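Local coordinates for protein fluoroacetyl coenzyme A thioesterase (Streptomyces cattleya, PDB 3KUV) that hydrolyses fluoroacetyl-CoA to fluoroacetate and CoA before it can react with citrate synthase, and so confers resistance to fluoroacetate, at residues 11-16 against 49-54; 21-26 against 39-44; 76-81 against 111-116. The protein carries 1 engineered substitution. All coordinates share one frame; numbering follows the deposited sequence. Where two conformers were deposited one is given.

Contact 1 of 3, residues 11-16 against 49-54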
# COMPACT_ATOMS: atom_id res chain seq x y z
N PHE B 11 18.18 8.57 0.03
CA PHE B 11 17.35 9.70 0.42
C PHE B 11 16.56 9.24 1.64
O PHE B 11 16.09 8.07 1.71
CB PHE B 11 16.32 10.07 -0.65
CG PHE B 11 15.32 11.13 -0.14
CD1 PHE B 11 15.74 12.49 0.18
CD2 PHE B 11 13.97 10.82 0.06
CE1 PHE B 11 14.81 13.42 0.68
CE2 PHE B 11 13.07 11.75 0.51
CZ PHE B 11 13.45 13.02 0.85
N THR B 12 16.45 10.11 2.65
CA THR B 12 15.64 9.76 3.85
C THR B 12 14.45 10.63 3.97
O THR B 12 14.53 11.85 3.66
CB THR B 12 16.41 9.69 5.15
OG1 THR B 12 16.75 11.01 5.46
CG2 THR B 12 17.77 8.99 4.90
N HIS B 13 13.33 10.03 4.32
CA HIS B 13 12.08 10.72 4.51
C HIS B 13 11.52 10.37 5.89
O HIS B 13 11.26 9.18 6.20
CB HIS B 13 11.13 10.23 3.37
CG HIS B 13 9.78 10.86 3.42
ND1 HIS B 13 8.62 10.22 3.81
CD2 HIS B 13 9.42 12.08 3.00
CE1 HIS B 13 7.60 11.04 3.66
NE2 HIS B 13 8.05 12.19 3.18
N ASP B 14 11.31 11.40 6.75
CA ASP B 14 10.85 11.15 8.12
C ASP B 14 9.40 11.61 8.26
O ASP B 14 8.96 12.65 7.71
CB ASP B 14 11.67 11.95 9.17
CG ASP B 14 13.14 11.66 9.10
OD1 ASP B 14 13.52 10.49 8.97
OD2 ASP B 14 13.97 12.59 9.04
N PHE B 15 8.62 10.80 8.98
CA PHE B 15 7.19 11.07 9.10
C PHE B 15 6.71 10.62 10.44
O PHE B 15 6.73 9.41 10.76
CB PHE B 15 6.42 10.25 8.03
CG PHE B 15 4.93 10.50 8.06
CD1 PHE B 15 4.38 11.75 7.69
CD2 PHE B 15 4.09 9.44 8.42
CE1 PHE B 15 2.91 11.88 7.71
CE2 PHE B 15 2.72 9.60 8.39
CZ PHE B 15 2.14 10.79 8.05
N VAL B 16 6.28 11.56 11.30
CA VAL B 16 5.66 11.18 12.58
C VAL B 16 4.26 10.63 12.30
O VAL B 16 3.43 11.32 11.69
CB VAL B 16 5.57 12.42 13.50
CG1 VAL B 16 4.86 12.06 14.88
CG2 VAL B 16 6.99 12.92 13.82
N MET B 49 6.31 5.07 1.30
CA MET B 49 7.51 4.70 0.48
C MET B 49 7.44 5.36 -0.90
O MET B 49 8.43 5.90 -1.42
CB MET B 49 7.50 3.16 0.30
CG MET B 49 7.92 2.57 1.63
SD MET B 49 7.81 0.75 1.58
CE MET B 49 8.92 0.29 3.00
N GLU B 50 6.26 5.40 -1.52
CA GLU B 50 6.11 6.13 -2.77
C GLU B 50 6.50 7.59 -2.57
O GLU B 50 7.19 8.16 -3.40
CB GLU B 50 4.66 6.09 -3.33
CG GLU B 50 4.26 4.67 -3.74
CD GLU B 50 3.04 4.76 -4.67
OE1 GLU B 50 3.11 5.28 -5.82
OE2 GLU B 50 1.90 4.31 -4.28
N TRP B 51 5.95 8.21 -1.53
CA TRP B 51 6.22 9.63 -1.28
C TRP B 51 7.72 9.89 -1.16
O TRP B 51 8.21 10.90 -1.73
CB TRP B 51 5.45 9.99 0.01
CG TRP B 51 5.37 11.50 0.37
CD1 TRP B 51 5.97 12.57 -0.30
CD2 TRP B 51 4.80 12.01 1.57
NE1 TRP B 51 5.70 13.77 0.43
CE2 TRP B 51 5.03 13.43 1.59
CE3 TRP B 51 4.15 11.40 2.68
CZ2 TRP B 51 4.60 14.23 2.66
CZ3 TRP B 51 3.73 12.20 3.76
CH2 TRP B 51 3.96 13.64 3.71
N ALA B 52 8.43 9.09 -0.39
CA ALA B 52 9.88 9.23 -0.30
C ALA B 52 10.50 9.22 -1.69
O ALA B 52 11.36 10.07 -1.95
CB ALA B 52 10.48 8.11 0.55
N CYS B 53 10.18 8.22 -2.53
CA CYS B 53 10.79 8.14 -3.86
C CYS B 53 10.38 9.32 -4.75
O CYS B 53 11.25 9.84 -5.50
CB CYS B 53 10.49 6.78 -4.52
SG CYS B 53 11.09 5.39 -3.61
N VAL B 54 9.12 9.79 -4.65
CA VAL B 54 8.73 11.00 -5.37
C VAL B 54 9.57 12.22 -5.02
O VAL B 54 10.01 13.01 -5.88
CB VAL B 54 7.17 11.26 -5.16
CG1 VAL B 54 6.75 12.66 -5.56
CG2 VAL B 54 6.30 10.14 -5.86

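Contact 2 of 3, residues 21-26 against 39-44. Engineered in segment 39-44: Ser42 (natural residue Thr). With ACT (acetate ion), chain H.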
# COMPACT_ATOMS: atom_id res chain seq x y z
N LYS B 21 -3.60 7.58 10.62
CA LYS B 21 -2.99 6.66 9.64
C LYS B 21 -2.99 5.23 10.11
O LYS B 21 -2.19 4.42 9.65
CB LYS B 21 -1.55 7.09 9.30
CG LYS B 21 -1.49 8.52 8.68
CD LYS B 21 -2.07 8.57 7.28
CE LYS B 21 -1.78 9.97 6.79
NZ LYS B 21 -2.64 10.33 5.63
N THR B 22 -3.90 4.91 11.04
CA THR B 22 -4.04 3.49 11.42
C THR B 22 -4.95 2.75 10.48
O THR B 22 -5.57 3.33 9.62
CB THR B 22 -4.56 3.40 12.89
OG1 THR B 22 -5.86 4.02 12.96
CG2 THR B 22 -3.58 4.08 13.86
N VAL B 23 -4.95 1.41 10.65
CA VAL B 23 -5.72 0.55 9.73
C VAL B 23 -7.18 1.00 9.51
O VAL B 23 -7.64 1.04 8.36
CB VAL B 23 -5.69 -0.85 10.31
CG1 VAL B 23 -6.66 -1.79 9.54
CG2 VAL B 23 -4.23 -1.41 10.21
N ARG B 24 -7.87 1.26 10.62
CA ARG B 24 -9.28 1.70 10.46
C ARG B 24 -9.54 2.93 9.58
O ARG B 24 -10.62 3.05 8.94
CB ARG B 24 -9.97 1.80 11.84
CG ARG B 24 -9.42 2.97 12.72
CD ARG B 24 -10.17 3.01 14.08
NE ARG B 24 -9.70 4.23 14.73
CZ ARG B 24 -10.44 5.12 15.39
NH1 ARG B 24 -11.74 4.90 15.62
NH2 ARG B 24 -9.81 6.19 15.90
N HIS B 25 -8.55 3.82 9.55
CA HIS B 25 -8.64 5.00 8.70
C HIS B 25 -8.35 4.78 7.24
O HIS B 25 -8.73 5.63 6.37
CB HIS B 25 -7.65 6.05 9.26
CG HIS B 25 -8.04 6.60 10.59
ND1 HIS B 25 -8.87 7.69 10.72
CD2 HIS B 25 -7.66 6.23 11.83
CE1 HIS B 25 -9.03 7.93 12.02
NE2 HIS B 25 -8.33 7.06 12.72
N LEU B 26 -7.68 3.65 6.91
CA LEU B 26 -7.49 3.40 5.43
C LEU B 26 -8.81 3.08 4.71
O LEU B 26 -9.02 3.53 3.58
CB LEU B 26 -6.42 2.30 5.31
CG LEU B 26 -5.98 2.04 3.83
CD1 LEU B 26 -5.09 3.20 3.34
CD2 LEU B 26 -5.20 0.74 3.85
N VAL B 39 -2.61 0.67 14.62
CA VAL B 39 -1.21 0.63 14.13
C VAL B 39 -1.21 1.06 12.65
O VAL B 39 -2.24 0.98 11.96
CB VAL B 39 -0.57 -0.81 14.22
CG1 VAL B 39 -0.47 -1.21 15.73
CG2 VAL B 39 -1.37 -1.85 13.43
N PHE B 40 -0.05 1.62 12.24
CA PHE B 40 0.10 2.15 10.91
C PHE B 40 -0.22 1.05 9.85
O PHE B 40 0.33 -0.08 9.89
CB PHE B 40 1.60 2.62 10.89
CG PHE B 40 2.02 3.37 9.66
CD1 PHE B 40 3.23 3.02 9.00
CD2 PHE B 40 1.27 4.45 9.21
CE1 PHE B 40 3.66 3.82 7.84
CE2 PHE B 40 1.69 5.29 8.11
CZ PHE B 40 2.89 4.93 7.43
N ALA B 41 -1.09 1.40 8.89
CA ALA B 41 -1.53 0.37 7.92
C ALA B 41 -0.53 0.11 6.83
O ALA B 41 0.12 1.08 6.37
CB ALA B 41 -2.88 0.77 7.23
N SER B 42 -0.50 -1.14 6.34
CA SER B 42 0.36 -1.48 5.23
C SER B 42 0.12 -0.55 4.00
O SER B 42 1.08 -0.16 3.37
CB SER B 42 0.15 -2.91 4.81
OG SER B 42 0.65 -3.80 5.77
N GLY B 43 -1.14 -0.23 3.70
CA GLY B 43 -1.36 0.58 2.51
C GLY B 43 -0.81 1.99 2.73
O GLY B 43 -0.38 2.65 1.77
N PHE B 44 -0.88 2.51 3.99
CA PHE B 44 -0.24 3.79 4.27
C PHE B 44 1.29 3.69 4.18
O PHE B 44 1.95 4.66 3.75
CB PHE B 44 -0.68 4.37 5.61
CG PHE B 44 -2.11 4.93 5.63
CD1 PHE B 44 -2.48 5.94 4.73
CD2 PHE B 44 -3.01 4.52 6.63
CE1 PHE B 44 -3.78 6.53 4.77
CE2 PHE B 44 -4.28 5.06 6.70
CZ PHE B 44 -4.68 6.07 5.80
C ACT H . -1.48 -3.93 8.80
O ACT H . -1.99 -5.14 8.86
OXT ACT H . -1.80 -3.18 7.83
CH3 ACT H . -0.60 -3.38 9.85

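Contact 3 of 3, residues 76-81 against 111-116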
# COMPACT_ATOMS: atom_id res chain seq x y z
N HIS B 76 6.49 -6.44 5.95
CA HIS B 76 6.06 -5.57 7.05
C HIS B 76 6.38 -6.44 8.27
O HIS B 76 5.67 -7.46 8.53
CB HIS B 76 4.56 -5.13 6.74
CG HIS B 76 4.04 -3.87 7.44
ND1 HIS B 76 4.76 -3.11 8.34
CD2 HIS B 76 2.85 -3.23 7.29
CE1 HIS B 76 3.99 -2.12 8.79
NE2 HIS B 76 2.81 -2.18 8.17
N THR B 77 7.45 -6.09 8.95
CA THR B 77 8.12 -7.02 9.98
C THR B 77 7.76 -6.63 11.45
O THR B 77 8.09 -7.37 12.40
CB THR B 77 9.60 -7.07 9.78
OG1 THR B 77 10.16 -5.74 9.79
CG2 THR B 77 9.90 -7.67 8.41
N ALA B 78 7.25 -5.43 11.66
CA ALA B 78 6.85 -4.96 13.01
C ALA B 78 5.79 -3.91 12.86
O ALA B 78 5.74 -3.23 11.82
CB ALA B 78 8.07 -4.40 13.81
N ALA B 79 4.99 -3.66 13.90
CA ALA B 79 3.88 -2.76 13.83
C ALA B 79 4.22 -1.45 14.61
O ALA B 79 5.04 -1.44 15.54
CB ALA B 79 2.63 -3.41 14.42
N THR B 80 3.59 -0.36 14.14
CA THR B 80 3.98 0.99 14.64
C THR B 80 2.73 1.75 15.09
O THR B 80 1.84 2.02 14.32
CB THR B 80 4.62 1.81 13.46
OG1 THR B 80 5.79 1.11 12.96
CG2 THR B 80 5.06 3.24 13.86
N PRO B 81 2.66 2.13 16.38
CA PRO B 81 1.56 2.99 16.86
C PRO B 81 1.76 4.43 16.46
O PRO B 81 2.91 4.85 16.22
CB PRO B 81 1.75 2.89 18.40
CG PRO B 81 3.23 2.70 18.60
CD PRO B 81 3.69 1.83 17.38
N ASP B 111 11.99 -0.38 15.97
CA ASP B 111 12.23 -1.57 15.21
C ASP B 111 12.40 -1.24 13.70
O ASP B 111 11.82 -0.28 13.20
CB ASP B 111 10.99 -2.51 15.26
CG ASP B 111 10.67 -3.02 16.67
OD1 ASP B 111 11.65 -3.52 17.32
OD2 ASP B 111 9.50 -2.87 17.13
N GLU B 112 13.09 -2.11 12.98
CA GLU B 112 12.98 -2.16 11.51
C GLU B 112 11.54 -2.60 11.19
O GLU B 112 11.04 -3.59 11.84
CB GLU B 112 14.09 -3.09 11.03
CG GLU B 112 13.93 -3.84 9.78
CD GLU B 112 14.39 -3.14 8.47
OE1 GLU B 112 15.62 -3.18 8.10
OE2 GLU B 112 13.49 -2.64 7.75
N ILE B 113 10.82 -1.96 10.30
CA ILE B 113 9.43 -2.31 10.08
C ILE B 113 9.19 -2.84 8.68
O ILE B 113 8.11 -3.35 8.43
CB ILE B 113 8.42 -1.18 10.35
CG1 ILE B 113 8.71 0.00 9.39
CG2 ILE B 113 8.58 -0.67 11.80
CD1 ILE B 113 7.55 1.08 9.46
N GLY B 114 10.14 -2.77 7.72
CA GLY B 114 9.81 -3.40 6.36
C GLY B 114 10.95 -3.05 5.44
O GLY B 114 11.65 -2.04 5.64
N SER B 115 11.08 -3.83 4.38
CA SER B 115 12.10 -3.54 3.35
C SER B 115 11.74 -4.27 2.09
O SER B 115 10.96 -5.24 2.10
CB SER B 115 13.57 -3.88 3.69
OG SER B 115 13.73 -5.22 3.86
N GLY B 116 12.25 -3.75 0.95
CA GLY B 116 12.05 -4.41 -0.28
C GLY B 116 12.32 -3.45 -1.42
O GLY B 116 13.30 -2.71 -1.37

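Contact 1 of 3, residues 11-16 against 49-54
His13 and Trp51 meet because both carry CG anti to the backbone N: chi1 is -179° on the strand residue and -170° on the helix residue. The imidazole leaves strand 11-16 and runs up against the indole, while the indole swings off helix 49-54 to lie across its path. The result is an edge-to-face pair. The CE1/NE2 edge of His13 points into one face of Trp51, with CE1 of His13 3.6 Å from CE3 of Trp51 and NE2 of His13 3.6 Å from CE2 of Trp51. The centroids of the imidazole and the five-membered indole ring are 4.5 Å apart, and the planes stand at 59°. Nearer the backbone, the same histidine rests on Ala52: its CB is 3.6 Å from CB of Ala52, and CA of Ala52 sits over one face of the imidazole.

This is the helix-on-sheet packing of the hot dog fold, in which helix 42-57 is the sausage and the antiparallel sheet the bun. Phe11, His13 and Phe15, alternate residues of strand 10-16, outermost in this chain's sheet, turn their side chains toward the helix. Backbone hydrogen bonds join these same three residues to strand 85-96.

Phe15 adds a third ring to the aromatic cluster. The edge of the Trp51 six-membered ring is directed at the Phe15 face in an offset edge-to-face pair, CD1 of Phe15 lying 4.0 Å from CZ3 of Trp51. At the other end Phe11 brings CD2 to 3.4 Å from the backbone O of Ala52, and also packs on Arg55. Trp51 NE1 is hydrogen-bonded to Glu32 of the second subunit, whose Tyr27 and Phe33 rings also meet the indole.

Contact 2 of 3, residues 21-26 against 39-44
The Phe44 ring is sandwiched between Lys21 and Leu26, which cover its opposite faces. CD of Lys21 lies 3.7 Å from the centroid of the Phe44 ring, and CD1 of Leu26 is equally far on the other side, 8° off the ring normal; both are CH-pi contacts. The lysine chain reaches this position through its bend at chi2 (-70°), which brings CD over the phenyl face. At the ring edge the carbonyl O of Thr22 lies in plane, 3.6 Å from CE2 of Phe44.

Leu26 also extends CD2 to Gly43, where it comes 4.1 Å from CA of that glycine, and to CB of Ala41. The methyl of Ala41 packs in turn on CG2 of Val23. CB of Lys21 lies in plane at the edge of the Phe40 ring.

The backbones behind these side chains are joined by a single beta bridge, Thr22 with Phe40. Its two hydrogen bonds are weak: Ala41 N to Lys21 O at 3.3 Å and Val23 N to Val39 O at 3.0 Å. Farther out, Thr22 OG1 is hydrogen-bonded to Glu38. Lys21 NZ bonds to the backbone O of Leu26 and forms a salt bridge with Glu29, both of the second subunit.

Ala41 is the N-cap of helix 42-57, and the first turn of that helix opens onto a bound acetate, probably from the crystallisation liquor. Ser42, an engineered replacement of the active-site threonine, donates from its N to OXT of the acetate at 2.8 Å, nearly straight at 164°. Gly69 N of the second subunit also bonds the ion. Both residues belong to the substrate-binding site, so the acetate occupies part of that site at the dimer interface, beside the N-terminus of the central hot dog helix.

Contact 3 of 3, residues 76-81 against 111-116
Ile113 has the most surface buried here, and Ala78 and Thr77 lie against it and its neighbours. The isoleucine sets CG1 between its backbone N and carbonyl carbon (chi1 61°), with CG2 anti to the carbonyl carbon. CG2 of Ile113 thereby comes 3.5 Å from OG1 of Thr80, whose side chain crosses it at about a right angle. Thr80 OG1 is hydrogen-bonded to Asp108.

The carbonyl of Ile113 is the polar focus. Thr77 N donates to Ile113 O at 2.9 Å, from above the carbonyl plane and 55° out of it. In the conformer given here, ND1 of the active-site His76 adds a second, weak bond to Ile113 O at 3.4 Å; the acceptor lies at the edge of the imidazole, near its plane. This bond may favour the present setting of the ring.

Ile113 and Gly114 both face Ala106 on strand 99-107, forming a classic beta bulge near the start of strand 112-124 in the hot dog sheet. The loop 76-81, which leaves strand 65-75, runs beside this bulge.

Thr77 grips one residue farther back as well: OG1 of Thr77 donates to the backbone O of Glu112 at 3.1 Å, again from above the carbonyl plane. Ala78 turns its methyl toward the strand, CB of Ala78 lying 3.8 Å from CB of Asp111 and 3.7 Å from O of Glu112. Its own N is buried without a partner in the model. Asp111 OD2 forms a salt bridge with Lys135 of the second subunit, which also bonds to the O of Ala79.

Along the chain, contact 2 is nested inside the loop closed by contact 1, and contact 3 follows in series. The centres of contacts 1 and 2 are about 16 Å apart, those of contacts 1 and 3 about 15 Å, and those of contacts 2 and 3 about 13 Å. Contacts 1 and 2 share helix 42-57, one through its middle and the other through its N-terminal end, while contacts 1 and 3 reach the same sheet. Contacts 2 and 3 touch directly, with a probable backbone hydrogen bond from Phe40 N to Thr80 O. Together 39-44 and 76-81 bring Ser42 and His76, two active-site positions, side by side. All three contacts also touch the second subunit, in keeping with a catalytic site built at the homodimer interface.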